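Local atomic coordinates of soluble lytic murein transglycosylase (Pseudomonas aeruginosa, PDB entry 5OHU), a protein that probably cleaves glycosidic bonds of the peptidoglycan glycan strands as a lytic transglycosylase, in both exolytic and endolytic turnover of the cell wall. Residues 111-119 with 128-139. Numbering follows the deposited sequence.
With PO4 (phosphate ion), chain F.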
ATOM      1  N   ASP A 111      18.080 -24.614  24.133  1.00 22.41           N
ATOM      2  CA  ASP A 111      19.302 -24.211  23.428  1.00 18.21           C
ATOM      3  C   ASP A 111      19.305 -22.692  23.204  1.00 19.85           C
ATOM      4  O   ASP A 111      19.283 -22.188  22.076  1.00 19.27           O
ATOM      5  CB  ASP A 111      19.438 -24.977  22.118  1.00 18.51           C
ATOM      6  CG  ASP A 111      20.880 -25.058  21.637  1.00 26.48           C
ATOM      7  OD1 ASP A 111      21.701 -24.273  22.157  1.00 23.42           O
ATOM      8  OD2 ASP A 111      21.189 -25.862  20.713  1.00 30.52           O
ATOM      9  N   TRP A 112      19.358 -21.960  24.325  1.00 17.79           N
ATOM     10  CA  TRP A 112      19.213 -20.507  24.288  1.00 23.61           C
ATOM     11  C   TRP A 112      20.428 -19.819  23.687  1.00 20.77           C
ATOM     12  O   TRP A 112      20.274 -18.774  23.054  1.00 26.97           O
ATOM     13  CB  TRP A 112      18.930 -19.949  25.681  1.00 17.35           C
ATOM     14  CG  TRP A 112      17.534 -20.265  26.126  1.00 17.07           C
ATOM     15  CD1 TRP A 112      17.168 -21.121  27.118  1.00 17.09           C
ATOM     16  CD2 TRP A 112      16.312 -19.769  25.551  1.00 19.72           C
ATOM     17  NE1 TRP A 112      15.798 -21.180  27.210  1.00 24.21           N
ATOM     18  CE2 TRP A 112      15.247 -20.362  26.261  1.00 18.86           C
ATOM     19  CE3 TRP A 112      16.018 -18.874  24.518  1.00 19.99           C
ATOM     20  CZ2 TRP A 112      13.908 -20.085  25.976  1.00 20.04           C
ATOM     21  CZ3 TRP A 112      14.685 -18.606  24.224  1.00 18.24           C
ATOM     22  CH2 TRP A 112      13.645 -19.201  24.957  1.00 18.20           C
ATOM     23  N   LYS A 113      21.623 -20.393  23.842  1.00 18.16           N
ATOM     24  CA  LYS A 113      22.813 -19.770  23.271  1.00 25.88           C
ATOM     25  C   LYS A 113      22.766 -19.773  21.748  1.00 27.56           C
ATOM     26  O   LYS A 113      23.154 -18.789  21.106  1.00 36.09           O
ATOM     27  CB  LYS A 113      24.076 -20.474  23.766  1.00 25.90           C
ATOM     28  CG  LYS A 113      24.428 -20.188  25.219  1.00 35.78           C
ATOM     29  CD  LYS A 113      25.748 -20.856  25.604  1.00 50.36           C
ATOM     30  CE  LYS A 113      26.234 -20.433  26.984  1.00 59.89           C
ATOM     31  NZ  LYS A 113      25.659 -21.280  28.068  1.00 68.34           N
ATOM     32  N   THR A 114      22.296 -20.866  21.157  1.00 21.50           N
ATOM     33  CA  THR A 114      22.148 -20.936  19.710  1.00 24.57           C
ATOM     34  C   THR A 114      20.963 -20.100  19.232  1.00 24.48           C
ATOM     35  O   THR A 114      21.025 -19.484  18.167  1.00 18.36           O
ATOM     36  CB  THR A 114      21.980 -22.394  19.281  1.00 24.99           C
ATOM     37  OG1 THR A 114      23.010 -23.187  19.889  1.00 23.27           O
ATOM     38  CG2 THR A 114      22.060 -22.517  17.775  1.00 19.23           C
ATOM     39  N   PHE A 115      19.878 -20.081  20.003  1.00 17.96           N
ATOM     40  CA  PHE A 115      18.740 -19.232  19.664  1.00 24.67           C
ATOM     41  C   PHE A 115      19.166 -17.774  19.509  1.00 24.50           C
ATOM     42  O   PHE A 115      18.886 -17.151  18.481  1.00 17.40           O
ATOM     43  CB  PHE A 115      17.648 -19.358  20.722  1.00 17.24           C
ATOM     44  CG  PHE A 115      16.444 -18.492  20.459  1.00 16.85           C
ATOM     45  CD1 PHE A 115      16.381 -17.198  20.945  1.00 16.62           C
ATOM     46  CD2 PHE A 115      15.360 -18.988  19.754  1.00 16.74           C
ATOM     47  CE1 PHE A 115      15.269 -16.390  20.697  1.00 16.28           C
ATOM     48  CE2 PHE A 115      14.252 -18.202  19.501  1.00 18.23           C
ATOM     49  CZ  PHE A 115      14.196 -16.899  19.984  1.00 16.17           C
ATOM     50  N   VAL A 116      19.850 -17.212  20.517  1.00 17.67           N
ATOM     51  CA  VAL A 116      20.164 -15.791  20.418  1.00 19.06           C
ATOM     52  C   VAL A 116      21.222 -15.518  19.371  1.00 17.76           C
ATOM     53  O   VAL A 116      21.290 -14.399  18.859  1.00 18.79           O
ATOM     54  CB  VAL A 116      20.589 -15.131  21.748  1.00 19.05           C
ATOM     55  CG1 VAL A 116      19.430 -15.085  22.720  1.00 21.29           C
ATOM     56  CG2 VAL A 116      21.855 -15.767  22.361  1.00 17.77           C
ATOM     57  N   ASN A 117      22.050 -16.494  19.025  1.00 18.15           N
ATOM     58  CA  ASN A 117      23.004 -16.239  17.956  1.00 18.51           C
ATOM     59  C   ASN A 117      22.286 -16.014  16.633  1.00 18.40           C
ATOM     60  O   ASN A 117      22.808 -15.326  15.754  1.00 18.57           O
ATOM     61  CB  ASN A 117      23.993 -17.399  17.821  1.00 18.98           C
ATOM     62  CG  ASN A 117      25.070 -17.379  18.884  1.00 37.30           C
ATOM     63  OD1 ASN A 117      25.196 -16.413  19.640  1.00 19.06           O
ATOM     64  ND2 ASN A 117      25.875 -18.442  18.932  1.00 19.61           N
ATOM     65  N   TYR A 118      21.101 -16.593  16.470  1.00 18.14           N
ATOM     66  CA  TYR A 118      20.403 -16.548  15.196  1.00 18.08           C
ATOM     67  C   TYR A 118      19.084 -15.806  15.212  1.00 17.60           C
ATOM     68  O   TYR A 118      18.506 -15.616  14.135  1.00 17.54           O
ATOM     69  CB  TYR A 118      20.168 -17.971  14.667  1.00 18.32           C
ATOM     70  CG  TYR A 118      21.453 -18.537  14.150  1.00 18.86           C
ATOM     71  CD1 TYR A 118      21.866 -18.286  12.856  1.00 19.15           C
ATOM     72  CD2 TYR A 118      22.293 -19.249  14.987  1.00 19.11           C
ATOM     73  CE1 TYR A 118      23.060 -18.770  12.396  1.00 19.69           C
ATOM     74  CE2 TYR A 118      23.486 -19.732  14.538  1.00 19.64           C
ATOM     75  CZ  TYR A 118      23.862 -19.501  13.236  1.00 19.93           C
ATOM     76  OH  TYR A 118      25.062 -19.985  12.787  1.00 25.45           O
ATOM     77  N   TYR A 119      18.602 -15.363  16.375  1.00 17.28           N
ATOM     78  CA  TYR A 119      17.366 -14.593  16.419  1.00 16.84           C
ATOM     79  C   TYR A 119      17.533 -13.258  15.703  1.00 17.90           C
ATOM     80  O   TYR A 119      18.391 -12.452  16.067  1.00 20.01           O
ATOM     81  CB  TYR A 119      16.929 -14.359  17.860  1.00 16.58           C
ATOM     82  CG  TYR A 119      15.863 -13.303  17.952  1.00 21.96           C
ATOM     83  CD1 TYR A 119      14.630 -13.494  17.359  1.00 25.04           C
ATOM     84  CD2 TYR A 119      16.102 -12.099  18.593  1.00 23.26           C
ATOM     85  CE1 TYR A 119      13.661 -12.521  17.405  1.00 23.12           C
ATOM     86  CE2 TYR A 119      15.126 -11.116  18.651  1.00 24.93           C
ATOM     87  CZ  TYR A 119      13.912 -11.331  18.058  1.00 18.68           C
ATOM     88  OH  TYR A 119      12.926 -10.362  18.118  1.00 18.54           O
ATOM     89  N   LEU A 128       8.922 -15.282  17.400  1.00 19.04           N
ATOM     90  CA  LEU A 128      10.322 -15.231  17.804  1.00 19.01           C
ATOM     91  C   LEU A 128      10.579 -14.073  18.767  1.00 15.14           C
ATOM     92  O   LEU A 128      11.326 -14.218  19.743  1.00 20.66           O
ATOM     93  CB  LEU A 128      11.221 -15.118  16.567  1.00 16.84           C
ATOM     94  CG  LEU A 128      11.148 -16.212  15.510  1.00 15.79           C
ATOM     95  CD1 LEU A 128      11.939 -15.793  14.288  1.00 21.87           C
ATOM     96  CD2 LEU A 128      11.669 -17.545  16.055  1.00 16.08           C
ATOM     97  N   ASP A 129       9.975 -12.915  18.505  1.00 15.40           N
ATOM     98  CA  ASP A 129      10.077 -11.798  19.440  1.00 19.91           C
ATOM     99  C   ASP A 129       9.643 -12.216  20.838  1.00 15.81           C
ATOM    100  O   ASP A 129      10.296 -11.881  21.832  1.00 18.19           O
ATOM    101  CB  ASP A 129       9.240 -10.613  18.944  1.00 19.87           C
ATOM    102  CG  ASP A 129       9.657 -10.131  17.562  1.00 27.05           C
ATOM    103  OD1 ASP A 129      10.730 -10.551  17.063  1.00 28.75           O
ATOM    104  OD2 ASP A 129       8.912  -9.315  16.974  1.00 31.25           O
ATOM    105  N   CYS A 130       8.570 -12.994  20.935  1.00 15.85           N
ATOM    106  CA  CYS A 130       8.115 -13.425  22.256  1.00 14.61           C
ATOM    107  C   CYS A 130       9.075 -14.418  22.887  1.00 20.61           C
ATOM    108  O   CYS A 130       9.386 -14.304  24.081  1.00 19.25           O
ATOM    109  CB  CYS A 130       6.709 -13.992  22.149  1.00 18.32           C
ATOM    110  SG  CYS A 130       5.572 -12.578  21.982  1.00 34.40           S
ATOM    111  N   LEU A 131       9.581 -15.378  22.098  1.00 15.06           N
ATOM    112  CA  LEU A 131      10.626 -16.262  22.603  1.00 15.33           C
ATOM    113  C   LEU A 131      11.845 -15.459  23.039  1.00 16.34           C
ATOM    114  O   LEU A 131      12.490 -15.793  24.036  1.00 16.13           O
ATOM    115  CB  LEU A 131      10.997 -17.284  21.529  1.00 15.56           C
ATOM    116  CG  LEU A 131       9.869 -18.281  21.234  1.00 20.15           C
ATOM    117  CD1 LEU A 131      10.185 -19.126  20.011  1.00 15.81           C
ATOM    118  CD2 LEU A 131       9.668 -19.159  22.447  1.00 15.63           C
ATOM    119  N   TYR A 132      12.168 -14.379  22.317  1.00 15.37           N
ATOM    120  CA  TYR A 132      13.319 -13.569  22.713  1.00 15.49           C
ATOM    121  C   TYR A 132      13.066 -12.859  24.034  1.00 16.54           C
ATOM    122  O   TYR A 132      13.963 -12.777  24.884  1.00 15.56           O
ATOM    123  CB  TYR A 132      13.663 -12.560  21.620  1.00 16.60           C
ATOM    124  CG  TYR A 132      14.905 -11.757  21.906  1.00 20.86           C
ATOM    125  CD1 TYR A 132      16.151 -12.384  22.059  1.00 17.97           C
ATOM    126  CD2 TYR A 132      14.836 -10.364  22.024  1.00 21.68           C
ATOM    127  CE1 TYR A 132      17.302 -11.637  22.321  1.00 18.83           C
ATOM    128  CE2 TYR A 132      15.972  -9.600  22.276  1.00 26.42           C
ATOM    129  CZ  TYR A 132      17.199 -10.236  22.417  1.00 30.96           C
ATOM    130  OH  TYR A 132      18.312  -9.467  22.669  1.00 32.11           O
ATOM    131  N   GLY A 133      11.852 -12.334  24.226  1.00 16.53           N
ATOM    132  CA  GLY A 133      11.499 -11.792  25.531  1.00 15.05           C
ATOM    133  C   GLY A 133      11.657 -12.809  26.649  1.00 15.20           C
ATOM    134  O   GLY A 133      12.167 -12.487  27.726  1.00 27.56           O
ATOM    135  N   GLN A 134      11.233 -14.051  26.405  1.00 19.59           N
ATOM    136  CA  GLN A 134      11.452 -15.111  27.387  1.00 18.70           C
ATOM    137  C   GLN A 134      12.936 -15.278  27.681  1.00 23.52           C
ATOM    138  O   GLN A 134      13.343 -15.405  28.844  1.00 25.31           O
ATOM    139  CB  GLN A 134      10.861 -16.440  26.895  1.00 20.65           C
ATOM    140  CG  GLN A 134       9.329 -16.498  26.857  1.00 24.53           C
ATOM    141  CD  GLN A 134       8.786 -17.816  26.293  1.00 25.85           C
ATOM    142  OE1 GLN A 134       7.851 -17.819  25.488  1.00 29.33           O
ATOM    143  NE2 GLN A 134       9.382 -18.937  26.701  1.00 20.72           N
ATOM    144  N   TYR A 135      13.765 -15.272  26.641  1.00 21.14           N
ATOM    145  CA  TYR A 135      15.202 -15.360  26.866  1.00 16.86           C
ATOM    146  C   TYR A 135      15.682 -14.226  27.768  1.00 19.47           C
ATOM    147  O   TYR A 135      16.493 -14.439  28.679  1.00 18.49           O
ATOM    148  CB  TYR A 135      15.954 -15.326  25.538  1.00 16.48           C
ATOM    149  CG  TYR A 135      17.438 -15.102  25.722  1.00 20.24           C
ATOM    150  CD1 TYR A 135      18.296 -16.179  25.932  1.00 23.91           C
ATOM    151  CD2 TYR A 135      17.976 -13.825  25.718  1.00 16.76           C
ATOM    152  CE1 TYR A 135      19.638 -15.986  26.121  1.00 25.62           C
ATOM    153  CE2 TYR A 135      19.331 -13.619  25.899  1.00 16.84           C
ATOM    154  CZ  TYR A 135      20.147 -14.701  26.108  1.00 24.54           C
ATOM    155  OH  TYR A 135      21.495 -14.535  26.283  1.00 31.22           O
ATOM    156  N   GLN A 136      15.234 -12.999  27.493  1.00 17.45           N
ATOM    157  CA  GLN A 136      15.660 -11.877  28.320  1.00 22.99           C
ATOM    158  C   GLN A 136      15.212 -12.059  29.765  1.00 27.20           C
ATOM    159  O   GLN A 136      15.991 -11.807  30.688  1.00 26.10           O
ATOM    160  CB  GLN A 136      15.141 -10.558  27.747  1.00 20.95           C
ATOM    161  CG  GLN A 136      15.678 -10.259  26.366  1.00 21.54           C
ATOM    162  CD  GLN A 136      15.034  -9.057  25.717  1.00 28.28           C
ATOM    163  OE1 GLN A 136      15.731  -8.171  25.223  1.00 31.12           O
ATOM    164  NE2 GLN A 136      13.699  -9.015  25.706  1.00 26.92           N
ATOM    165  N   LEU A 137      13.975 -12.524  29.987  1.00 24.13           N
ATOM    166  CA  LEU A 137      13.509 -12.676  31.364  1.00 27.77           C
ATOM    167  C   LEU A 137      14.338 -13.710  32.116  1.00 31.57           C
ATOM    168  O   LEU A 137      14.677 -13.506  33.286  1.00 34.83           O
ATOM    169  CB  LEU A 137      12.025 -13.045  31.409  1.00 25.11           C
ATOM    170  CG  LEU A 137      11.070 -11.920  31.030  1.00 23.21           C
ATOM    171  CD1 LEU A 137       9.645 -12.299  31.391  1.00 31.99           C
ATOM    172  CD2 LEU A 137      11.489 -10.662  31.727  1.00 17.57           C
ATOM    173  N   GLY A 138      14.692 -14.811  31.464  1.00 25.08           N
ATOM    174  CA  GLY A 138      15.479 -15.814  32.153  1.00 21.09           C
ATOM    175  C   GLY A 138      16.986 -15.675  32.084  1.00 27.25           C
ATOM    176  O   GLY A 138      17.691 -16.563  32.575  1.00 32.50           O
ATOM    177  N   HIS A 139      17.526 -14.614  31.489  1.00 27.98           N
ATOM    178  CA  HIS A 139      18.978 -14.493  31.360  1.00 30.50           C
ATOM    179  C   HIS A 139      19.456 -13.118  31.790  1.00 33.65           C
ATOM    180  O   HIS A 139      20.302 -12.507  31.134  1.00 32.95           O
ATOM    181  CB  HIS A 139      19.438 -14.792  29.935  1.00 22.41           C
ATOM    182  CG  HIS A 139      19.296 -16.230  29.551  1.00 28.49           C
ATOM    183  ND1 HIS A 139      18.082 -16.792  29.209  1.00 29.93           N
ATOM    184  CD2 HIS A 139      20.210 -17.224  29.462  1.00 27.78           C
ATOM    185  CE1 HIS A 139      18.259 -18.069  28.924  1.00 34.54           C
ATOM    186  NE2 HIS A 139      19.541 -18.356  29.064  1.00 33.48           N
TER
HETATM  187  P   PO4 F 705      22.004 -10.612  23.970  1.00102.97           P
HETATM  188  O1  PO4 F 705      20.494 -10.612  23.932  1.00102.53           O
HETATM  189  O2  PO4 F 705      22.512 -11.906  24.563  1.00 91.92           O
HETATM  190  O3  PO4 F 705      22.501  -9.455  24.810  1.00103.45           O
HETATM  191  O4  PO4 F 705      22.509 -10.460  22.555  1.00107.37           O
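The ring of Tyr-135 lies between Val-116 CG1, 3.3 Å from the ring centroid and almost on the ring normal in a CH-pi contact, and His-139 CB on the opposite face, while Trp-112 CB sits at its edge. Tyr-132 carries Tyr-119 on one face and Gln-136 CG on the other. These two tyrosines form an offset stack, centroids 4.5 Å apart and planes 22° from parallel, with Tyr-119 CE2 3.3 Å from Tyr-132 CG. With CG anti to the backbone N (chi1 166°), Tyr-119 extends across the partner helix, and its hydroxyl donates to Asp-129 OD1 near the plane of the phenol; the modelled 2.4 Å between Tyr-119 OH and Asp-129 OD1 is very short, and the exact length is doubtful. The carboxylate stands almost perpendicular to that ring. At the far end, His-139 turns an edge to the face of the Trp-112 five-membered ring, its CE1 3.6 Å from Trp-112 CG, and its ND1 is tied to Tyr-135 O at 2.9 Å. Phe-115 fills the middle, CZ 3.6 Å from Leu-131 CB, and also packs on Leu-103 of helix 95-108. Segments 112-118 and 128-138, with 128° between their directions, thus join as successive members of an all-helical superhelix; the Cys-130–Cys-163 disulfide ties the second to helix 161-172. Ring stacking, CH-pi and apolar contacts carry the interface, with a phenol-carboxylate bond at the Tyr-119 end. Tyr-132 OH instead donates to O1 of a phosphate, probably from the crystallisation liquor, 2.8 Å away, so the two stacked phenols serve different anionic acceptors.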